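Local coordinates for protein 4-amino-4-deoxy-L-arabinose transferase or related glycosyltransferases of PMT family (Cupriavidus metallidurans, PDB 5EZM) that probably transfers 4-amino-4-deoxy-L-arabinose from an undecaprenyl phosphate carrier to lipid A, as a zinc-binding membrane glycosyltransferase of the GT-C fold, at residues A29-G32 with W33-F37; G134-A137 with A138-G142; F286-L289 with P290-I293; G328-A331 with I332-V336; L510-G513 with A514-P518. One frame throughout, in Å; residues are numbered along the deposited sequence.

Interaction 1: residues A29-G32 with W33-F37; sequences AATG and WVVLF. With MPG ([(Z)-octadec-9-enyl] (2R)-2,3-bis(oxidanyl)propanoate), chain B; MPG ([(Z)-octadec-9-enyl] (2R)-2,3-bis(oxidanyl)propanoate), chain C.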
# COMPACT_ATOMS: atom_id res chain seq x y z
N ALA A 29 -35.29 6.93 8.77
CA ALA A 29 -36.11 7.21 7.60
C ALA A 29 -35.37 6.85 6.32
O ALA A 29 -35.73 5.88 5.64
CB ALA A 29 -36.52 8.69 7.58
N ALA A 30 -34.33 7.61 5.99
CA ALA A 30 -33.57 7.42 4.76
C ALA A 30 -32.43 6.42 4.92
O ALA A 30 -31.45 6.49 4.17
CB ALA A 30 -33.03 8.76 4.27
N THR A 31 -32.53 5.50 5.88
CA THR A 31 -31.50 4.47 6.03
C THR A 31 -31.34 3.66 4.76
O THR A 31 -30.22 3.22 4.44
CB THR A 31 -31.84 3.56 7.22
OG1 THR A 31 -31.91 4.34 8.42
CG2 THR A 31 -30.78 2.48 7.39
N GLY A 32 -32.43 3.47 4.01
CA GLY A 32 -32.35 2.79 2.73
C GLY A 32 -31.36 3.40 1.76
O GLY A 32 -30.91 2.72 0.83
N TRP A 33 -31.02 4.68 1.94
CA TRP A 33 -29.95 5.27 1.16
C TRP A 33 -28.59 4.83 1.68
O TRP A 33 -27.74 4.37 0.91
CB TRP A 33 -30.06 6.80 1.17
CG TRP A 33 -31.24 7.32 0.42
CD1 TRP A 33 -32.33 7.96 0.94
CD2 TRP A 33 -31.47 7.24 -0.99
NE1 TRP A 33 -33.22 8.29 -0.05
CE2 TRP A 33 -32.71 7.85 -1.25
CE3 TRP A 33 -30.75 6.70 -2.06
CZ2 TRP A 33 -33.25 7.94 -2.54
CZ3 TRP A 33 -31.28 6.80 -3.34
CH2 TRP A 33 -32.51 7.41 -3.56
N VAL A 34 -28.37 4.96 3.00
CA VAL A 34 -27.10 4.57 3.60
C VAL A 34 -26.77 3.13 3.25
O VAL A 34 -25.72 2.84 2.66
CB VAL A 34 -27.14 4.78 5.13
CG1 VAL A 34 -25.83 4.33 5.76
CG2 VAL A 34 -27.43 6.23 5.46
N VAL A 35 -27.68 2.21 3.58
CA VAL A 35 -27.51 0.80 3.23
C VAL A 35 -27.17 0.67 1.75
O VAL A 35 -26.28 -0.11 1.37
CB VAL A 35 -28.77 0.00 3.59
CG1 VAL A 35 -28.61 -1.46 3.20
CG2 VAL A 35 -29.08 0.13 5.07
N LEU A 36 -27.85 1.43 0.90
CA LEU A 36 -27.52 1.42 -0.52
C LEU A 36 -26.10 1.92 -0.74
O LEU A 36 -25.25 1.20 -1.29
CB LEU A 36 -28.52 2.28 -1.29
CG LEU A 36 -28.19 2.55 -2.76
CD1 LEU A 36 -28.16 1.26 -3.56
CD2 LEU A 36 -29.18 3.53 -3.34
N PHE A 37 -25.82 3.14 -0.28
CA PHE A 37 -24.51 3.76 -0.46
C PHE A 37 -23.39 2.80 -0.09
O PHE A 37 -22.59 2.38 -0.94
CB PHE A 37 -24.43 5.04 0.39
CG PHE A 37 -23.17 5.83 0.20
CD1 PHE A 37 -23.12 6.87 -0.71
CD2 PHE A 37 -22.04 5.55 0.96
CE1 PHE A 37 -21.96 7.61 -0.88
CE2 PHE A 37 -20.88 6.28 0.79
CZ PHE A 37 -20.84 7.31 -0.13
C2 MPG B . -33.26 2.59 -2.85
C3 MPG B . -34.26 3.66 -2.42
C4 MPG B . -34.25 3.88 -0.92
C5 MPG B . -35.43 4.75 -0.44
C6 MPG B . -35.31 5.11 1.05
C1 MPG B . -33.36 2.28 -4.34
C2 MPG C . -32.61 10.68 -5.65
C3 MPG C . -32.91 11.43 -4.35
C4 MPG C . -34.40 11.49 -4.05
C5 MPG C . -34.69 12.05 -2.64
C6 MPG C . -36.08 11.65 -2.13
C1 MPG C . -31.12 10.37 -5.81
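The indole of W33 is shared between protein and lipid: the methyl of A30 meets its edge, while the hydrocarbon chain of MPG (chain B) runs over one face. A30 CB lies in the ring plane, 3.5 Å from W33 CD1. Above the face, C4 of that MPG stands 4.2 Å from the plane, over the ring centre. A second MPG (chain C) brushes the far corner of the indole, its C2 3.9 Å from W33 CH2. W33 CG stands beside the backbone N and anti to the carbonyl carbon (chi1 -68°), which keeps the pyrrole edge near the A30 methyl.

A30 is the N-cap of transmembrane helix 31-47, and its carbonyl takes the first bond of the helix, from W33 N to A30 O (2.9 Å), with the donor well above the carbonyl plane. The following bond, from V35 N to T31 O (2.9 Å), runs almost straight along the carbonyl; L36 N to G32 O is weak. T31 CG2 touches V35 CG2 at 3.7 Å. On the inward side, F37 packs on L143 and L146 of helix 135-147. Backbone bonds hold the helix start, while the side-chain contacts are apolar, as suits a tryptophan set against lipid chains.

Interaction 2: residues G134-A137 with A138-G142; sequences GARA and AAFTG. With MPG ([(Z)-octadec-9-enyl] (2R)-2,3-bis(oxidanyl)propanoate), chain J.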
# COMPACT_ATOMS: atom_id res chain seq x y z
N GLY A 134 -19.53 13.17 17.24
CA GLY A 134 -20.91 12.84 16.97
C GLY A 134 -21.08 12.09 15.66
O GLY A 134 -20.13 11.84 14.91
N ALA A 135 -22.34 11.73 15.39
CA ALA A 135 -22.64 10.86 14.26
C ALA A 135 -22.40 11.57 12.93
O ALA A 135 -21.79 10.99 12.01
CB ALA A 135 -24.09 10.37 14.36
N ARG A 136 -22.87 12.81 12.79
CA ARG A 136 -22.74 13.51 11.52
C ARG A 136 -21.28 13.69 11.13
O ARG A 136 -20.88 13.38 10.00
CB ARG A 136 -23.46 14.87 11.60
CG ARG A 136 -23.77 15.51 10.25
CD ARG A 136 -24.54 16.81 10.42
NE ARG A 136 -24.00 17.88 9.58
CZ ARG A 136 -24.53 18.28 8.43
NH1 ARG A 136 -25.64 17.71 7.97
NH2 ARG A 136 -23.95 19.26 7.74
N ALA A 137 -20.46 14.16 12.07
CA ALA A 137 -19.03 14.31 11.81
C ALA A 137 -18.39 12.97 11.45
O ALA A 137 -17.51 12.91 10.59
CB ALA A 137 -18.34 14.93 13.02
N ALA A 138 -18.83 11.89 12.11
CA ALA A 138 -18.30 10.57 11.78
C ALA A 138 -18.63 10.19 10.35
O ALA A 138 -17.78 9.65 9.63
CB ALA A 138 -18.85 9.53 12.75
N ALA A 139 -19.87 10.45 9.92
CA ALA A 139 -20.23 10.22 8.52
C ALA A 139 -19.32 11.01 7.59
O ALA A 139 -18.81 10.47 6.60
CB ALA A 139 -21.70 10.58 8.29
N PHE A 140 -19.09 12.28 7.91
CA PHE A 140 -18.17 13.06 7.09
C PHE A 140 -16.76 12.47 7.09
O PHE A 140 -16.04 12.59 6.09
CB PHE A 140 -18.15 14.52 7.56
CG PHE A 140 -19.38 15.29 7.17
CD1 PHE A 140 -19.72 15.42 5.84
CD2 PHE A 140 -20.18 15.88 8.13
CE1 PHE A 140 -20.85 16.12 5.47
CE2 PHE A 140 -21.31 16.59 7.77
CZ PHE A 140 -21.64 16.71 6.43
N THR A 141 -16.36 11.82 8.18
CA THR A 141 -15.04 11.20 8.21
C THR A 141 -14.98 9.98 7.30
O THR A 141 -14.02 9.80 6.54
CB THR A 141 -14.67 10.82 9.65
OG1 THR A 141 -14.21 11.98 10.35
CG2 THR A 141 -13.58 9.76 9.68
N GLY A 142 -16.02 9.13 7.34
CA GLY A 142 -16.07 8.00 6.43
C GLY A 142 -16.07 8.43 4.98
O GLY A 142 -15.32 7.89 4.16
C2 MPG J . -17.96 1.95 12.73
C3 MPG J . -18.56 3.16 13.44
C4 MPG J . -19.65 3.82 12.62
C5 MPG J . -20.18 5.11 13.27
C6 MPG J . -21.28 5.78 12.43
C7 MPG J . -21.71 7.15 12.99
C8 MPG J . -22.79 7.82 12.11
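R136 and F140, one turn apart, run side by side and point the same way. From R136 CB, directed away from the following turn, CG is carried anti to the backbone N (chi1 -162°) and comes within 3.7 Å of F140 CE2. CD passes the same ring carbon at a longer range, and a bend at chi3 (134°) then brings the head group alongside the edge of the ring. R136 NE is 3.5 Å from F140 CE2 and lies in the plane of the phenyl ring, at its edge. CZ also stays beside CE2, and at the tip NH2 is 3.7 Å from F140 CZ. With the two planes 76° apart, the phenyl edge is set against a guanidinium face, the reverse of a cation-pi arrangement, in which the charge would sit over the ring. The charge is met instead by D365, which forms a salt bridge with NE from helix 352-365.

This is the first turn of transmembrane helix 135-147 in the GT-C fold, separated from helix 112-133 by G134 alone. G134 is its N-cap, with a positive phi at which a side chain would be jammed against the preceding carbonyl, so the position calls for glycine. G134 O accepts A138 N (3.1 Å), and the ladder goes on with A139 N to A135 O (2.9 Å) and F140 N to R136 O (3.0 Å). A138 leans on A129 and R130 of helix 112-133, while R136 and F140 reach L436 of helix 435-456. On the lipid side, A138 CB lies 3.7 Å from C7 of MPG (chain J).

Interaction 3: residues F286-L289 with P290-I293; sequences FYFL and PLVI. With MPG ([(Z)-octadec-9-enyl] (2R)-2,3-bis(oxidanyl)propanoate), chain Q; MPG ([(Z)-octadec-9-enyl] (2R)-2,3-bis(oxidanyl)propanoate), chain D.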
# COMPACT_ATOMS: atom_id res chain seq x y z
N PHE A 286 10.49 18.93 0.25
CA PHE A 286 9.13 19.13 -0.21
C PHE A 286 8.57 17.90 -0.93
O PHE A 286 7.56 18.01 -1.63
CB PHE A 286 9.06 20.35 -1.14
CG PHE A 286 9.89 21.51 -0.67
CD1 PHE A 286 9.43 22.35 0.32
CD2 PHE A 286 11.13 21.76 -1.24
CE1 PHE A 286 10.19 23.42 0.75
CE2 PHE A 286 11.89 22.83 -0.82
CZ PHE A 286 11.42 23.66 0.18
N TYR A 287 9.20 16.74 -0.74
CA TYR A 287 8.84 15.55 -1.51
C TYR A 287 7.38 15.15 -1.29
O TYR A 287 6.66 14.85 -2.25
CB TYR A 287 9.78 14.40 -1.15
CG TYR A 287 9.45 13.08 -1.80
CD1 TYR A 287 9.85 12.80 -3.09
CD2 TYR A 287 8.76 12.09 -1.10
CE1 TYR A 287 9.56 11.59 -3.69
CE2 TYR A 287 8.46 10.88 -1.68
CZ TYR A 287 8.86 10.63 -2.98
OH TYR A 287 8.57 9.42 -3.56
N PHE A 288 6.93 15.16 -0.04
CA PHE A 288 5.59 14.69 0.31
C PHE A 288 4.53 15.78 0.21
O PHE A 288 3.38 15.54 0.60
CB PHE A 288 5.59 14.10 1.72
CG PHE A 288 6.39 12.85 1.85
CD1 PHE A 288 5.89 11.64 1.39
CD2 PHE A 288 7.64 12.87 2.44
CE1 PHE A 288 6.62 10.48 1.51
CE2 PHE A 288 8.38 11.70 2.57
CZ PHE A 288 7.87 10.51 2.10
N LEU A 289 4.88 16.97 -0.31
CA LEU A 289 3.89 18.04 -0.40
C LEU A 289 2.90 17.79 -1.53
O LEU A 289 1.68 17.77 -1.28
CB LEU A 289 4.59 19.40 -0.51
CG LEU A 289 3.71 20.64 -0.43
CD1 LEU A 289 2.80 20.57 0.79
CD2 LEU A 289 4.57 21.90 -0.38
N PRO A 290 3.32 17.59 -2.79
CA PRO A 290 2.34 17.19 -3.81
C PRO A 290 1.73 15.84 -3.55
O PRO A 290 0.63 15.57 -4.04
CB PRO A 290 3.16 17.19 -5.11
CG PRO A 290 4.54 16.92 -4.66
CD PRO A 290 4.69 17.64 -3.35
N LEU A 291 2.40 14.97 -2.79
CA LEU A 291 1.81 13.68 -2.44
C LEU A 291 0.65 13.86 -1.48
O LEU A 291 -0.41 13.24 -1.65
CB LEU A 291 2.87 12.76 -1.84
CG LEU A 291 3.81 12.08 -2.84
CD1 LEU A 291 4.94 11.40 -2.10
CD2 LEU A 291 3.05 11.09 -3.68
N VAL A 292 0.82 14.69 -0.45
CA VAL A 292 -0.27 14.89 0.50
C VAL A 292 -1.40 15.68 -0.14
O VAL A 292 -2.58 15.41 0.11
CB VAL A 292 0.24 15.55 1.80
CG1 VAL A 292 0.66 17.00 1.57
CG2 VAL A 292 -0.81 15.47 2.90
N ILE A 293 -1.07 16.65 -1.01
CA ILE A 293 -2.11 17.46 -1.63
C ILE A 293 -2.89 16.63 -2.65
O ILE A 293 -4.13 16.65 -2.67
CB ILE A 293 -1.50 18.72 -2.27
CG1 ILE A 293 -0.89 19.62 -1.20
CG2 ILE A 293 -2.56 19.49 -3.05
CD1 ILE A 293 -0.27 20.88 -1.74
C2 MPG Q . -1.10 17.19 -7.14
C3 MPG Q . -0.55 16.15 -8.11
C4 MPG Q . 0.34 15.13 -7.41
C5 MPG Q . 1.64 14.85 -8.19
C6 MPG Q . 2.60 13.94 -7.41
C7 MPG Q . 4.08 14.25 -7.70
C8 MPG Q . 5.02 13.57 -6.68
C9 MPG Q . 6.40 14.28 -6.57
C10 MPG Q . 7.30 13.63 -5.49
C1 MPG Q . -2.10 18.14 -7.81
C2 MPG D . 7.39 21.37 -5.36
C3 MPG D . 7.94 20.17 -4.60
C4 MPG D . 8.77 19.26 -5.48
C5 MPG D . 9.11 17.92 -4.80
C6 MPG D . 10.38 17.29 -5.39
C7 MPG D . 10.75 15.96 -4.71
C8 MPG D . 12.21 15.53 -5.01
C1 MPG D . 6.43 22.22 -4.51
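L291 reaches back to Y287 and F288 near the start of transmembrane helix 288-295, which carries a proline in this region. This is the tightly packed part. The CD1 methyl of L291 is 3.6 Å from Y287 CE2 and equally 3.6 Å from F288 CD1, crossing both aromatic side chains at a slant. The two rings also meet each other: Y287 CD2 stands 3.5 Å above the plane of F288, over its centre. Behind them F288 is packed on F335 and F338 of helix 323-339, and L291 on P346.

Y287 CG lies anti to the backbone N (chi1 176°), while F288 CG lies beside its own N, which turns the two rings together. V292 N to F288 O (2.9 Å) and I293 N to L289 O (3.0 Å) tie the turn. P290 has no N-H to offer, and its CD rests against F286 O.

The other side is looser. L289 and I293 run side by side and point the same way, partly exposed, touching at 4.0 Å between their CD1 methyls. Lipid flanks the aromatic end and the proline: one MPG (chain Q) passes P290 and Y287, and C7 of another (chain D) comes to 3.7 Å from Y287 CD1.

Interaction 4: residues G328-A331 with I332-V336; sequences GIWA and IAIFV. With DSL (mono-trans, octa-cis decaprenyl-phosphate), chain E; MPG ([(Z)-octadec-9-enyl] (2R)-2,3-bis(oxidanyl)propanoate), chain Z.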
# COMPACT_ATOMS: atom_id res chain seq x y z
N GLY A 328 -4.19 16.42 14.44
CA GLY A 328 -3.36 17.36 13.71
C GLY A 328 -1.88 17.19 13.98
O GLY A 328 -1.06 17.25 13.07
N ILE A 329 -1.52 16.96 15.25
CA ILE A 329 -0.13 16.70 15.58
C ILE A 329 0.31 15.36 15.00
O ILE A 329 1.47 15.18 14.62
CB ILE A 329 0.08 16.76 17.10
CG1 ILE A 329 -0.15 18.19 17.60
CG2 ILE A 329 1.47 16.29 17.49
CD1 ILE A 329 0.01 18.36 19.09
N TRP A 330 -0.61 14.40 14.90
CA TRP A 330 -0.33 13.15 14.20
C TRP A 330 0.09 13.42 12.76
O TRP A 330 1.22 13.11 12.35
CB TRP A 330 -1.57 12.26 14.26
CG TRP A 330 -1.44 10.90 13.64
CD1 TRP A 330 -1.59 10.58 12.32
CD2 TRP A 330 -1.15 9.68 14.32
NE1 TRP A 330 -1.40 9.23 12.14
CE2 TRP A 330 -1.13 8.66 13.35
CE3 TRP A 330 -0.90 9.35 15.66
CZ2 TRP A 330 -0.87 7.33 13.68
CZ3 TRP A 330 -0.65 8.03 15.97
CH2 TRP A 330 -0.63 7.04 14.99
N ALA A 331 -0.80 14.06 11.99
CA ALA A 331 -0.53 14.30 10.57
C ALA A 331 0.72 15.16 10.37
O ALA A 331 1.59 14.83 9.56
CB ALA A 331 -1.75 14.95 9.92
N ILE A 332 0.81 16.27 11.11
CA ILE A 332 1.92 17.20 10.89
C ILE A 332 3.24 16.57 11.32
O ILE A 332 4.24 16.64 10.60
CB ILE A 332 1.66 18.52 11.64
CG1 ILE A 332 0.41 19.22 11.09
CG2 ILE A 332 2.87 19.44 11.52
CD1 ILE A 332 -0.06 20.39 11.92
N ALA A 333 3.27 15.96 12.51
CA ALA A 333 4.50 15.38 13.02
C ALA A 333 5.00 14.26 12.11
O ALA A 333 6.19 14.20 11.78
CB ALA A 333 4.29 14.87 14.44
N ILE A 334 4.11 13.36 11.70
CA ILE A 334 4.54 12.28 10.82
C ILE A 334 4.99 12.83 9.47
O ILE A 334 5.98 12.38 8.89
CB ILE A 334 3.42 11.24 10.67
CG1 ILE A 334 3.20 10.52 12.01
CG2 ILE A 334 3.75 10.23 9.59
CD1 ILE A 334 2.05 9.55 12.01
N PHE A 335 4.27 13.85 8.97
CA PHE A 335 4.64 14.47 7.70
C PHE A 335 6.05 15.04 7.75
O PHE A 335 6.87 14.79 6.86
CB PHE A 335 3.63 15.55 7.33
CG PHE A 335 3.93 16.25 6.03
CD1 PHE A 335 3.45 15.74 4.83
CD2 PHE A 335 4.68 17.41 6.00
CE1 PHE A 335 3.73 16.37 3.63
CE2 PHE A 335 4.96 18.05 4.81
CZ PHE A 335 4.48 17.53 3.62
N VAL A 336 6.35 15.84 8.78
CA VAL A 336 7.68 16.43 8.85
C VAL A 336 8.73 15.38 9.18
O VAL A 336 9.91 15.54 8.83
CB VAL A 336 7.72 17.59 9.87
CG1 VAL A 336 6.64 18.61 9.55
CG2 VAL A 336 7.59 17.07 11.29
C21 DSL E . -0.57 9.76 19.36
C22 DSL E . -0.78 8.36 19.90
C23 DSL E . -1.82 7.45 19.25
C24 DSL E . -0.05 7.92 20.93
C25 DSL E . -0.25 6.48 21.48
C26 DSL E . 1.15 5.85 21.71
C27 DSL E . 1.29 5.39 23.20
C28 DSL E . 0.02 5.05 24.02
C29 DSL E . 2.51 5.29 23.76
C30 DSL E . 3.77 5.63 22.94
C31 DSL E . 4.92 6.13 23.89
C32 DSL E . 6.23 5.31 23.62
C33 DSL E . 6.40 3.91 24.24
C34 DSL E . 7.21 5.84 22.86
C2 MPG Z . 8.44 18.45 14.58
C3 MPG Z . 6.94 18.38 14.84
C4 MPG Z . 6.26 19.74 14.69
C5 MPG Z . 4.82 19.73 15.21
C6 MPG Z . 4.11 21.09 15.05
C7 MPG Z . 2.69 21.06 15.65
C8 MPG Z . 1.96 22.42 15.59
C9 MPG Z . 0.72 22.47 16.52
C10 MPG Z . -0.06 23.80 16.41
C11 MPG Z . -1.04 24.01 17.59
C12 MPG Z . -2.24 24.95 17.22
C1 MPG Z . 9.12 17.09 14.70
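W330 carries CG anti to the backbone N (chi1 -177°), and I334, one turn later, holds CG1 anti to its carbonyl carbon with chi2 extended at 176°; the two side chains therefore lie alongside, and the end methyl of I334 settles on the indole. The contact is a CH-pi one: I334 CD1 is 3.6 Å from the centroid of the five-membered ring and 17° off its normal. Its nearest ring atom is W330 NE1, at 3.5 Å. The N-H of that nitrogen is taken by the carbonyl of P351, which should fix the rotation of the indole.

Both residues belong to transmembrane helix 323-339, where W330 helps to line the pocket of the decaprenyl phosphate. The isoprenoid comes to the benzo part of the ring: its C21 lies in the ring plane at the edge, 3.7 Å from W330 CE3, and its C23 is 3.5 Å from W330 CZ3. M168 and L172 of helix 160-178 also touch W330. Along the backbone, I332 N binds G328 O (2.9 Å), and I334 N binds W330 O (3.0 Å). A further helix surface, that of I332 and V336, carries a lipid, with V336 CG2 3.7 Å from C2 of MPG (chain Z).

Interaction 5: residues L510-G513 with A514-P518; sequences LTFG and ATVEP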
# COMPACT_ATOMS: atom_id res chain seq x y z
N LEU A 510 17.95 -8.99 -3.03
CA LEU A 510 18.20 -10.36 -2.60
C LEU A 510 19.68 -10.64 -2.38
O LEU A 510 20.03 -11.76 -1.98
CB LEU A 510 17.63 -11.35 -3.62
CG LEU A 510 16.10 -11.46 -3.62
CD1 LEU A 510 15.62 -12.35 -4.75
CD2 LEU A 510 15.61 -11.97 -2.28
N THR A 511 20.55 -9.65 -2.62
CA THR A 511 21.99 -9.83 -2.45
C THR A 511 22.32 -10.51 -1.12
O THR A 511 23.02 -11.52 -1.09
CB THR A 511 22.69 -8.47 -2.54
OG1 THR A 511 22.80 -8.07 -3.91
CG2 THR A 511 24.08 -8.54 -1.92
N PHE A 512 21.79 -9.97 -0.02
CA PHE A 512 22.07 -10.54 1.29
C PHE A 512 21.69 -12.01 1.33
O PHE A 512 22.50 -12.87 1.72
CB PHE A 512 21.32 -9.76 2.37
CG PHE A 512 21.60 -10.23 3.76
CD1 PHE A 512 22.72 -9.78 4.44
CD2 PHE A 512 20.74 -11.11 4.40
CE1 PHE A 512 22.98 -10.21 5.73
CE2 PHE A 512 21.00 -11.54 5.68
CZ PHE A 512 22.12 -11.09 6.35
N GLY A 513 20.47 -12.34 0.89
CA GLY A 513 20.06 -13.73 0.86
C GLY A 513 20.96 -14.57 -0.02
O GLY A 513 21.28 -15.72 0.30
N ALA A 514 21.42 -13.99 -1.14
CA ALA A 514 22.30 -14.72 -2.04
C ALA A 514 23.65 -15.02 -1.41
O ALA A 514 24.32 -15.96 -1.85
CB ALA A 514 22.49 -13.93 -3.34
N THR A 515 24.05 -14.27 -0.38
CA THR A 515 25.37 -14.44 0.19
C THR A 515 25.39 -15.34 1.42
O THR A 515 26.39 -16.02 1.66
CB THR A 515 25.96 -13.07 0.55
OG1 THR A 515 25.74 -12.17 -0.54
CG2 THR A 515 27.45 -13.18 0.81
N VAL A 516 24.30 -15.38 2.19
CA VAL A 516 24.26 -16.24 3.37
C VAL A 516 23.91 -17.68 3.02
O VAL A 516 24.17 -18.58 3.82
CB VAL A 516 23.27 -15.70 4.41
CG1 VAL A 516 23.76 -14.36 4.96
CG2 VAL A 516 21.89 -15.56 3.81
N GLU A 517 23.31 -17.91 1.85
CA GLU A 517 23.02 -19.26 1.36
C GLU A 517 23.48 -19.35 -0.09
O GLU A 517 22.66 -19.42 -1.01
CB GLU A 517 21.53 -19.58 1.50
CG GLU A 517 21.07 -19.83 2.94
CD GLU A 517 19.59 -20.13 3.05
OE1 GLU A 517 18.80 -19.64 2.21
OE2 GLU A 517 19.20 -20.86 3.99
N PRO A 518 24.79 -19.36 -0.32
CA PRO A 518 25.30 -19.30 -1.70
C PRO A 518 25.05 -20.56 -2.52
O PRO A 518 25.22 -20.51 -3.74
CB PRO A 518 26.80 -19.06 -1.51
CG PRO A 518 27.10 -19.67 -0.18
CD PRO A 518 25.88 -19.44 0.67
O HOH W 1 18.88 -16.79 1.72
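Helix 511-516, little more than a turn and a half long, belongs to the C-terminal region that carries the mixed five-stranded sheet, apart from the transmembrane helices. Its F512 and V516 meet one turn apart. V516 CG1 hangs over one face of the F512 ring, 4.2 Å from the centroid and 21° off the normal, nearer the rim than the centre: a CH-pi contact between side chains that cross.

F512 O grips two donors, V516 N (3.1 Å) nearly straight on and T515 N (3.0 Å) from well above the carbonyl plane, where the helix nears its end. The hydroxyl of T515, anti to the carbonyl carbon (chi1 -45°), folds back and donates to T511 O (OG1 to O 2.9 Å), a side-chain bond to the preceding turn. At the last turn E517 N to G513 O is weak, but a water donates both to G513 O (3.0 Å) and to E517 OE1 (2.9 Å). That carboxylate also forms a salt bridge with R79.

L510 rests on L83 of strand 83-84, and V516 and E517 touch K84 of the same strand. On another side the F512 ring meets that of F264 in helix 261-267, and the F512 side chain is about 6 Å from those of the zinc ligands E87 and H268.

All five contacts are turns within single helices, four on predicted transmembrane helices and one in the C-terminal region. Interactions 2 and 4 are the buried ones, interaction 1 is a surface contact, and interactions 3 and 5 are partly buried. Interactions 3 and 4 lie on helices 288-295 and 323-339, which touch, V292 meeting F335; interactions 1 and 2 lie on helices 31-47 and 135-147, about 15 Å apart between centres. Each membrane contact borders bound lipid, and interaction 4 also meets the decaprenyl phosphate. Their chemistry is mainly apolar, the charge of R136 in interaction 2 being paired with D365. Interaction 5, across the chain's centre from interactions 1 and 2, adds a hydroxyl, a water and a carboxylate to its CH-pi contact.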